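Local coordinates for protein dihydropteroate synthase (Burkholderia cenocepacia, PDB 2Y5S) that probably catalyses the condensation of para-aminobenzoate with 6-hydroxymethyl-7,8-dihydropterin diphosphate to form 7,8-dihydropteroate, the precursor of folates, at residues 170-173 and 174-178; 183-186 and 187-191; 282-285 and 286-290. All coordinates share one frame; numbering follows the deposited sequence.

Interaction 1. Residues 170-173 and 174-178. With EDO (1,2-ethanediol), chain U.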
ATOM      1  N   ARG B 170     -16.971 -13.785  12.740  1.00 24.20           N
ATOM      2  CA  ARG B 170     -16.850 -13.265  14.109  1.00 25.09           C
ATOM      3  C   ARG B 170     -17.413 -14.229  15.150  1.00 25.91           C
ATOM      4  O   ARG B 170     -16.765 -14.487  16.165  1.00 26.43           O
ATOM      5  CB  ARG B 170     -17.530 -11.906  14.271  1.00 25.82           C
ATOM      6  CG  ARG B 170     -17.288 -11.306  15.651  1.00 28.61           C
ATOM      7  CD  ARG B 170     -17.927  -9.928  15.846  1.00 30.68           C
ATOM      8  NE  ARG B 170     -19.360  -9.954  15.628  1.00 31.57           N
ATOM      9  CZ  ARG B 170     -19.990  -9.510  14.539  1.00 33.68           C
ATOM     10  NH1 ARG B 170     -19.321  -8.983  13.507  1.00 33.04           N
ATOM     11  NH2 ARG B 170     -21.310  -9.606  14.477  1.00 33.76           N
ATOM     12  N   ASP B 171     -18.598 -14.762  14.891  1.00 26.25           N
ATOM     13  CA  ASP B 171     -19.263 -15.677  15.831  1.00 27.23           C
ATOM     14  C   ASP B 171     -18.489 -16.973  16.024  1.00 25.81           C
ATOM     15  O   ASP B 171     -18.434 -17.503  17.128  1.00 26.00           O
ATOM     16  CB  ASP B 171     -20.686 -16.011  15.360  1.00 28.83           C
ATOM     17  CG  ASP B 171     -21.620 -14.823  15.429  1.00 31.63           C
ATOM     18  OD1 ASP B 171     -21.396 -13.928  16.266  1.00 35.10           O
ATOM     19  OD2 ASP B 171     -22.594 -14.792  14.656  1.00 35.06           O
ATOM     20  N   PHE B 172     -17.892 -17.483  14.950  1.00 24.30           N
ATOM     21  CA  PHE B 172     -17.085 -18.698  15.034  1.00 23.02           C
ATOM     22  C   PHE B 172     -15.859 -18.447  15.902  1.00 22.06           C
ATOM     23  O   PHE B 172     -15.503 -19.259  16.756  1.00 21.27           O
ATOM     24  CB  PHE B 172     -16.647 -19.140  13.637  1.00 22.74           C
ATOM     25  CG  PHE B 172     -15.554 -20.182  13.640  1.00 21.96           C
ATOM     26  CD1 PHE B 172     -15.874 -21.534  13.689  1.00 22.41           C
ATOM     27  CD2 PHE B 172     -14.216 -19.816  13.597  1.00 19.94           C
ATOM     28  CE1 PHE B 172     -14.885 -22.489  13.697  1.00 20.85           C
ATOM     29  CE2 PHE B 172     -13.215 -20.785  13.599  1.00 18.56           C
ATOM     30  CZ  PHE B 172     -13.555 -22.119  13.650  1.00 20.25           C
ATOM     31  N   LEU B 173     -15.199 -17.315  15.664  1.00 20.88           N
ATOM     32  CA  LEU B 173     -14.009 -16.951  16.407  1.00 20.23           C
ATOM     33  C   LEU B 173     -14.366 -16.731  17.875  1.00 21.64           C
ATOM     34  O   LEU B 173     -13.607 -17.109  18.758  1.00 21.65           O
ATOM     35  CB  LEU B 173     -13.341 -15.720  15.787  1.00 19.55           C
ATOM     36  CG  LEU B 173     -12.737 -15.962  14.391  1.00 18.10           C
ATOM     37  CD1 LEU B 173     -12.295 -14.615  13.770  1.00 18.20           C
ATOM     38  CD2 LEU B 173     -11.577 -16.924  14.442  1.00 17.83           C
ATOM     39  N   ALA B 174     -15.547 -16.166  18.132  1.00 23.16           N
ATOM     40  CA  ALA B 174     -16.027 -15.967  19.502  1.00 24.33           C
ATOM     41  C   ALA B 174     -16.169 -17.303  20.234  1.00 25.05           C
ATOM     42  O   ALA B 174     -15.756 -17.441  21.389  1.00 25.00           O
ATOM     43  CB  ALA B 174     -17.352 -15.218  19.490  1.00 25.78           C
ATOM     44  N   ALA B 175     -16.743 -18.286  19.546  1.00 25.25           N
ATOM     45  CA  ALA B 175     -16.884 -19.628  20.077  1.00 25.76           C
ATOM     46  C   ALA B 175     -15.533 -20.317  20.299  1.00 24.91           C
ATOM     47  O   ALA B 175     -15.356 -21.040  21.287  1.00 25.13           O
ATOM     48  CB  ALA B 175     -17.792 -20.477  19.156  1.00 26.59           C
ATOM     49  N   ARG B 176     -14.575 -20.103  19.400  1.00 23.45           N
ATOM     50  CA  ARG B 176     -13.260 -20.732  19.576  1.00 22.42           C
ATOM     51  C   ARG B 176     -12.521 -20.129  20.786  1.00 22.72           C
ATOM     52  O   ARG B 176     -11.938 -20.864  21.590  1.00 23.12           O
ATOM     53  CB  ARG B 176     -12.427 -20.678  18.287  1.00 21.20           C
ATOM     54  CG  ARG B 176     -13.075 -21.377  17.059  1.00 21.59           C
ATOM     55  CD  ARG B 176     -13.688 -22.741  17.389  1.00 22.37           C
ATOM     56  NE  ARG B 176     -12.691 -23.612  18.019  1.00 22.41           N
ATOM     57  CZ  ARG B 176     -12.963 -24.661  18.800  1.00 26.24           C
ATOM     58  NH1 ARG B 176     -14.218 -25.008  19.077  1.00 25.90           N
ATOM     59  NH2 ARG B 176     -11.966 -25.367  19.317  1.00 27.81           N
ATOM     60  N   ALA B 177     -12.594 -18.810  20.946  1.00 23.21           N
ATOM     61  CA  ALA B 177     -11.977 -18.145  22.095  1.00 24.01           C
ATOM     62  C   ALA B 177     -12.610 -18.610  23.389  1.00 25.46           C
ATOM     63  O   ALA B 177     -11.911 -18.833  24.372  1.00 26.11           O
ATOM     64  CB  ALA B 177     -12.087 -16.645  21.994  1.00 23.94           C
ATOM     65  N   GLN B 178     -13.930 -18.741  23.394  1.00 26.64           N
ATOM     66  CA  GLN B 178     -14.625 -19.268  24.552  1.00 28.31           C
ATOM     67  C   GLN B 178     -14.159 -20.688  24.884  1.00 28.15           C
ATOM     68  O   GLN B 178     -13.943 -21.014  26.057  1.00 28.50           O
ATOM     69  CB  GLN B 178     -16.140 -19.275  24.322  1.00 29.78           C
ATOM     70  CG  GLN B 178     -16.960 -19.678  25.567  1.00 32.40           C
ATOM     71  CD  GLN B 178     -16.774 -18.719  26.725  1.00 35.60           C
ATOM     72  OE1 GLN B 178     -16.974 -17.517  26.572  1.00 38.55           O
ATOM     73  NE2 GLN B 178     -16.389 -19.245  27.895  1.00 36.94           N
TER
HETATM   74  C1  EDO U1298     -17.577 -23.426  16.956  1.00 41.47           C
HETATM   75  O1  EDO U1298     -16.720 -23.940  17.987  1.00 38.89           O
HETATM   76  C2  EDO U1298     -17.564 -24.324  15.722  1.00 41.89           C
HETATM   77  O2  EDO U1298     -16.736 -25.476  15.935  1.00 44.15           O

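Interaction 2. Residues 183-186 and 187-191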
ATOM      1  N   ALA B 183     -11.187 -23.992  28.900  1.00 31.08           N
ATOM      2  CA  ALA B 183     -10.137 -24.937  29.291  1.00 31.20           C
ATOM      3  C   ALA B 183      -9.020 -24.284  30.111  1.00 31.20           C
ATOM      4  O   ALA B 183      -8.026 -24.944  30.417  1.00 32.00           O
ATOM      5  CB  ALA B 183      -9.557 -25.609  28.052  1.00 30.30           C
ATOM      6  N   GLY B 184      -9.175 -23.005  30.463  1.00 31.23           N
ATOM      7  CA  GLY B 184      -8.213 -22.294  31.320  1.00 31.26           C
ATOM      8  C   GLY B 184      -7.255 -21.324  30.630  1.00 29.91           C
ATOM      9  O   GLY B 184      -6.412 -20.716  31.289  1.00 29.72           O
ATOM     10  N   VAL B 185      -7.369 -21.166  29.313  1.00 28.06           N
ATOM     11  CA  VAL B 185      -6.473 -20.267  28.571  1.00 26.86           C
ATOM     12  C   VAL B 185      -6.842 -18.819  28.871  1.00 27.10           C
ATOM     13  O   VAL B 185      -7.986 -18.444  28.682  1.00 27.09           O
ATOM     14  CB  VAL B 185      -6.552 -20.513  27.039  1.00 25.64           C
ATOM     15  CG1 VAL B 185      -5.770 -19.431  26.250  1.00 24.29           C
ATOM     16  CG2 VAL B 185      -6.034 -21.913  26.695  1.00 24.87           C
ATOM     17  N   ALA B 186      -5.884 -18.019  29.351  1.00 27.46           N
ATOM     18  CA  ALA B 186      -6.108 -16.580  29.529  1.00 27.93           C
ATOM     19  C   ALA B 186      -6.400 -15.908  28.187  1.00 26.71           C
ATOM     20  O   ALA B 186      -5.750 -16.196  27.172  1.00 25.43           O
ATOM     21  CB  ALA B 186      -4.903 -15.903  30.208  1.00 28.33           C
ATOM     22  N   ALA B 187      -7.384 -15.010  28.195  1.00 27.27           N
ATOM     23  CA  ALA B 187      -7.797 -14.259  27.002  1.00 26.13           C
ATOM     24  C   ALA B 187      -6.667 -13.504  26.320  1.00 25.11           C
ATOM     25  O   ALA B 187      -6.683 -13.339  25.095  1.00 23.84           O
ATOM     26  CB  ALA B 187      -8.908 -13.277  27.358  1.00 27.04           C
ATOM     27  N   GLU B 188      -5.698 -13.041  27.102  1.00 25.35           N
ATOM     28  CA  GLU B 188      -4.577 -12.277  26.545  1.00 25.50           C
ATOM     29  C   GLU B 188      -3.592 -13.101  25.681  1.00 23.12           C
ATOM     30  O   GLU B 188      -2.794 -12.529  24.943  1.00 22.59           O
ATOM     31  CB  GLU B 188      -3.825 -11.510  27.652  1.00 27.32           C
ATOM     32  CG  GLU B 188      -3.550 -12.301  28.901  1.00 32.65           C
ATOM     33  CD  GLU B 188      -4.599 -12.076  30.014  1.00 37.34           C
ATOM     34  OE1 GLU B 188      -5.750 -12.562  29.898  1.00 36.96           O
ATOM     35  OE2 GLU B 188      -4.255 -11.406  31.015  1.00 43.93           O
ATOM     36  N   ARG B 189      -3.662 -14.431  25.751  1.00 22.34           N
ATOM     37  CA  ARG B 189      -2.828 -15.309  24.913  1.00 20.98           C
ATOM     38  C   ARG B 189      -3.421 -15.549  23.524  1.00 20.30           C
ATOM     39  O   ARG B 189      -2.794 -16.199  22.685  1.00 19.54           O
ATOM     40  CB  ARG B 189      -2.659 -16.672  25.594  1.00 21.72           C
ATOM     41  CG  ARG B 189      -1.845 -16.668  26.902  1.00 22.06           C
ATOM     42  CD  ARG B 189      -1.937 -18.022  27.591  1.00 23.53           C
ATOM     43  NE  ARG B 189      -1.442 -19.067  26.701  1.00 22.35           N
ATOM     44  CZ  ARG B 189      -1.680 -20.372  26.803  1.00 24.01           C
ATOM     45  NH1 ARG B 189      -2.430 -20.872  27.782  1.00 23.12           N
ATOM     46  NH2 ARG B 189      -1.158 -21.189  25.887  1.00 24.21           N
ATOM     47  N   ILE B 190      -4.627 -15.039  23.284  1.00 20.22           N
ATOM     48  CA  ILE B 190      -5.395 -15.382  22.094  1.00 19.74           C
ATOM     49  C   ILE B 190      -5.449 -14.227  21.100  1.00 19.38           C
ATOM     50  O   ILE B 190      -5.765 -13.086  21.449  1.00 20.35           O
ATOM     51  CB  ILE B 190      -6.850 -15.808  22.463  1.00 20.06           C
ATOM     52  CG1 ILE B 190      -6.829 -17.019  23.421  1.00 21.62           C
ATOM     53  CG2 ILE B 190      -7.655 -16.170  21.189  1.00 20.31           C
ATOM     54  CD1 ILE B 190      -8.155 -17.288  24.166  1.00 20.96           C
ATOM     55  N   CYS B 191      -5.135 -14.540  19.849  1.00 19.02           N
ATOM     56  CA  CYS B 191      -5.451 -13.664  18.736  1.00 18.78           C
ATOM     57  C   CYS B 191      -6.293 -14.443  17.751  1.00 17.98           C
ATOM     58  O   CYS B 191      -6.419 -15.664  17.870  1.00 18.47           O
ATOM     59  CB  CYS B 191      -4.202 -13.113  18.067  1.00 18.59           C
ATOM     60  SG  CYS B 191      -3.114 -14.289  17.286  1.00 22.02           S
TER
HETATM   61  O   HOH W   1      -3.374 -19.279  30.125  1.00 12.77           O

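Interaction 3. Residues 282-285 and 286-290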
ATOM      1  N   SER B 282       6.701   1.445   7.198  1.00 18.26           N
ATOM      2  CA  SER B 282       7.422   2.641   7.640  1.00 19.21           C
ATOM      3  C   SER B 282       6.733   3.912   7.104  1.00 19.30           C
ATOM      4  O   SER B 282       6.558   4.902   7.828  1.00 18.74           O
ATOM      5  CB  SER B 282       8.888   2.621   7.192  1.00 20.28           C
ATOM      6  OG  SER B 282       9.618   1.587   7.809  1.00 19.09           O
ATOM      7  N   VAL B 283       6.318   3.864   5.842  1.00 18.67           N
ATOM      8  CA  VAL B 283       5.593   4.975   5.253  1.00 18.68           C
ATOM      9  C   VAL B 283       4.254   5.161   5.968  1.00 18.90           C
ATOM     10  O   VAL B 283       3.894   6.264   6.339  1.00 18.23           O
ATOM     11  CB  VAL B 283       5.392   4.770   3.746  1.00 18.26           C
ATOM     12  CG1 VAL B 283       4.439   5.866   3.169  1.00 17.81           C
ATOM     13  CG2 VAL B 283       6.764   4.754   3.026  1.00 17.72           C
ATOM     14  N   TRP B 284       3.534   4.065   6.186  1.00 19.56           N
ATOM     15  CA  TRP B 284       2.237   4.123   6.879  1.00 20.18           C
ATOM     16  C   TRP B 284       2.384   4.767   8.275  1.00 20.40           C
ATOM     17  O   TRP B 284       1.613   5.644   8.655  1.00 20.62           O
ATOM     18  CB  TRP B 284       1.643   2.706   6.960  1.00 20.46           C
ATOM     19  CG  TRP B 284       0.293   2.637   7.621  1.00 23.27           C
ATOM     20  CD1 TRP B 284      -0.908   2.817   7.023  1.00 24.44           C
ATOM     21  CD2 TRP B 284       0.027   2.367   8.996  1.00 25.46           C
ATOM     22  NE1 TRP B 284      -1.916   2.686   7.937  1.00 28.06           N
ATOM     23  CE2 TRP B 284      -1.372   2.413   9.162  1.00 26.48           C
ATOM     24  CE3 TRP B 284       0.835   2.100  10.110  1.00 26.63           C
ATOM     25  CZ2 TRP B 284      -1.991   2.182  10.398  1.00 27.81           C
ATOM     26  CZ3 TRP B 284       0.224   1.888  11.340  1.00 26.87           C
ATOM     27  CH2 TRP B 284      -1.178   1.924  11.474  1.00 26.76           C
ATOM     28  N   ASN B 285       3.393   4.349   9.029  1.00 20.15           N
ATOM     29  CA  ASN B 285       3.613   4.908  10.367  1.00 21.08           C
ATOM     30  C   ASN B 285       3.962   6.395  10.349  1.00 20.39           C
ATOM     31  O   ASN B 285       3.529   7.166  11.225  1.00 19.83           O
ATOM     32  CB  ASN B 285       4.729   4.169  11.100  1.00 21.74           C
ATOM     33  CG  ASN B 285       4.996   4.769  12.480  1.00 25.45           C
ATOM     34  OD1 ASN B 285       4.204   4.579  13.404  1.00 28.78           O
ATOM     35  ND2 ASN B 285       6.103   5.536  12.610  1.00 28.35           N
ATOM     36  N   ALA B 286       4.752   6.802   9.361  1.00 19.08           N
ATOM     37  CA  ALA B 286       5.094   8.219   9.207  1.00 20.54           C
ATOM     38  C   ALA B 286       3.863   9.104   8.919  1.00 20.06           C
ATOM     39  O   ALA B 286       3.750  10.215   9.431  1.00 19.95           O
ATOM     40  CB  ALA B 286       6.140   8.411   8.114  1.00 19.73           C
ATOM     41  N   VAL B 287       2.954   8.602   8.087  1.00 20.16           N
ATOM     42  CA  VAL B 287       1.682   9.278   7.825  1.00 20.11           C
ATOM     43  C   VAL B 287       0.856   9.370   9.105  1.00 21.09           C
ATOM     44  O   VAL B 287       0.345  10.430   9.435  1.00 21.23           O
ATOM     45  CB  VAL B 287       0.847   8.526   6.743  1.00 19.82           C
ATOM     46  CG1 VAL B 287      -0.552   9.121   6.627  1.00 18.27           C
ATOM     47  CG2 VAL B 287       1.577   8.570   5.395  1.00 18.91           C
ATOM     48  N   ARG B 288       0.749   8.251   9.823  1.00 21.60           N
ATOM     49  CA  ARG B 288       0.004   8.226  11.081  1.00 23.30           C
ATOM     50  C   ARG B 288       0.632   9.190  12.071  1.00 24.15           C
ATOM     51  O   ARG B 288      -0.070   9.946  12.708  1.00 25.21           O
ATOM     52  CB  ARG B 288      -0.050   6.809  11.672  1.00 23.40           C
ATOM     53  CG  ARG B 288      -0.873   6.692  12.964  1.00 25.96           C
ATOM     54  CD  ARG B 288      -0.912   5.258  13.483  1.00 28.61           C
ATOM     55  NE  ARG B 288       0.395   4.835  13.992  1.00 30.48           N
ATOM     56  CZ  ARG B 288       0.636   3.717  14.671  1.00 31.14           C
ATOM     57  NH1 ARG B 288      -0.340   2.854  14.949  1.00 29.87           N
ATOM     58  NH2 ARG B 288       1.880   3.455  15.056  1.00 32.26           N
ATOM     59  N   ALA B 289       1.959   9.189  12.181  1.00 24.22           N
ATOM     60  CA  ALA B 289       2.641  10.104  13.115  1.00 25.54           C
ATOM     61  C   ALA B 289       2.357  11.563  12.781  1.00 26.59           C
ATOM     62  O   ALA B 289       2.194  12.386  13.680  1.00 27.34           O
ATOM     63  CB  ALA B 289       4.162   9.848  13.137  1.00 25.48           C
ATOM     64  N   ALA B 290       2.310  11.891  11.492  1.00 26.22           N
ATOM     65  CA  ALA B 290       1.957  13.248  11.058  1.00 28.06           C
ATOM     66  C   ALA B 290       0.484  13.547  11.337  1.00 29.37           C
ATOM     67  O   ALA B 290       0.168  14.626  11.795  1.00 31.23           O
ATOM     68  CB  ALA B 290       2.279  13.459   9.570  1.00 26.65           C
TER
HETATM   69  O   HOH W   2       2.585   6.839  14.063  1.00 21.61           O
HETATM   70  O   HOH W   3       4.881   3.812  15.614  1.00 36.82           O

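Interaction 1. Residues 170-173 and 174-178
Phe172 and Arg176, one helical turn apart, are brought together by complementary torsions: the phenyl CG stands anti to its own backbone N (chi1 166°), which carries the ring toward the next turn, while the arginine CG lies anti to the carbonyl carbon (chi1 -59°) and its chain bends at chi2 and chi3 back across the ring. The aliphatic part of Arg176 does the touching. Its CG sits over one face of Phe172 in a CH-pi contact, 3.7 Å from the ring centroid but displaced toward the rim, and lies 3.5 Å from Phe172 CE2. An arginine suits this place because its methylenes cover the aromatic face while its charged end travels on to polar partners: NE bonds to the carbonyl O of Gly126, and NH1 gives a nearly straight hydrogen bond of 2.9 Å to an ethanediol O1 that lies in the plane at the guanidinium edge; the ethanediol is probably from the crystallisation liquor. Ethanediol C2 also approaches Phe172 CE1, at 3.8 Å. The ring meets His147 edge-to-face. Beneath these side chains the helix keeps its i to i+4 ladder, with Arg176 N bonded to Phe172 O at 2.9 Å and Ala177 N to Leu173 O at 3.0 Å. The small methyls of Ala174 and Ala177 let the helix lie close to the loops at Pro218 and Tyr226, whereas Leu173 is buried. This is an i to i+4 aromatic-arginine pair on helix 165-182, which links parallel strands 142-146 and 190-193 in the beta-alpha-beta crossover of a TIM barrel.

Interaction 2. Residues 183-186 and 187-191
Ala186 O accepts the backbone N-H of Arg189 at 3.1 Å, closing a 3-10 turn whose donor lies above the carbonyl plane. Beside it, Val185 CG1 packs on Ile190 CD1 at 3.8 Å, an apolar contact of two branched chains between the loop and the first residue of the strand. Val185 CG1 also lies over one face of the Arg189 guanidinium, and Val185 CG2 comes within 3.9 Å of Arg189 NH1. The bend at chi3 (59°) turns that flat group toward Val185. A water at its edge accepts from Arg189 NH1 (3.0 Å) and from Ala186 N (2.9 Å), linking the side chain to the backbone. Farther out, backbone carbonyls of Ser141, Val136 and Arg137 take hydrogen bonds from NE, NH2 and NH1 of Arg189. These three acceptors, which carry no formal charge, fix the rotation of the buried guanidinium; a many-armed donor is well suited here. Ile190 and Val185 both rest on Leu180 of helix 165-182. That helix ends in a Schellman motif in which Gly184, with positive phi, turns the chain away where a side chain would strike the preceding carbonyl. The whole is an alpha-to-beta connection of the TIM barrel, delivering the chain into strand 190-193.

Interaction 3. Residues 282-285 and 286-290
Asn285, Arg288 and Trp284 make a side-chain cluster of i to i+3 and i to i+4 pairs on helix 274-291, the last helix of this TIM-barrel enzyme. Asn285 OD1 receives a hydrogen bond from Arg288 NH2 at 3.1 Å, nearly along the C=O axis, although the oxygen is tilted from the guanidinium plane. Asparagine suits this position because its short side chain holds OD1 close to the helix, where the longer Arg288 can bring NH2 to it. The long, extended first half of Arg288, with CG anti to the backbone N (chi1 -177°), followed by a bend at chi3, brings the guanidinium beside the indole. Trp284 CZ3 then lies 3.7 Å above one guanidinium face, toward its rim, with the two planes 51° apart, and Trp284 CH2 is 3.7 Å from Arg288 NH1. The indole NE1 bonds to Glu263, and its ring packs on Leu259 and Val262 of helix 251-263; Arg288 NH2 also reaches the carbonyl of Glu21. Elsewhere on the helix, the small or branched Val283, Ala286 and Val287 pack against Ala253, Tyr207 and Cys260 of the second subunit. A water bridges the polar pair: it donates to Asn285 OD1 at 2.9 Å and accepts from Arg288 NE at 3.0 Å.

Overall arrangement
Along the chain the three contacts come in series. Interactions 1 and 2 are neighbours: helix 165-182, which carries the first, runs through the loop of the second into strand 190-193. Their centres are about 12 Å apart, and Ile190 CD1 packs 4.1 Å from Ala177 O, so helix and following strand touch as one alpha/beta unit of the barrel. Interaction 3 stands apart on helix 274-291, its centre about 33 Å from that of interaction 1 and about 32 Å from that of interaction 2, with no atomic contact to either. Thus interaction 1 lies within a helix, interaction 2 in its connection to the next strand, and interaction 3 on a helix that also meets the second subunit.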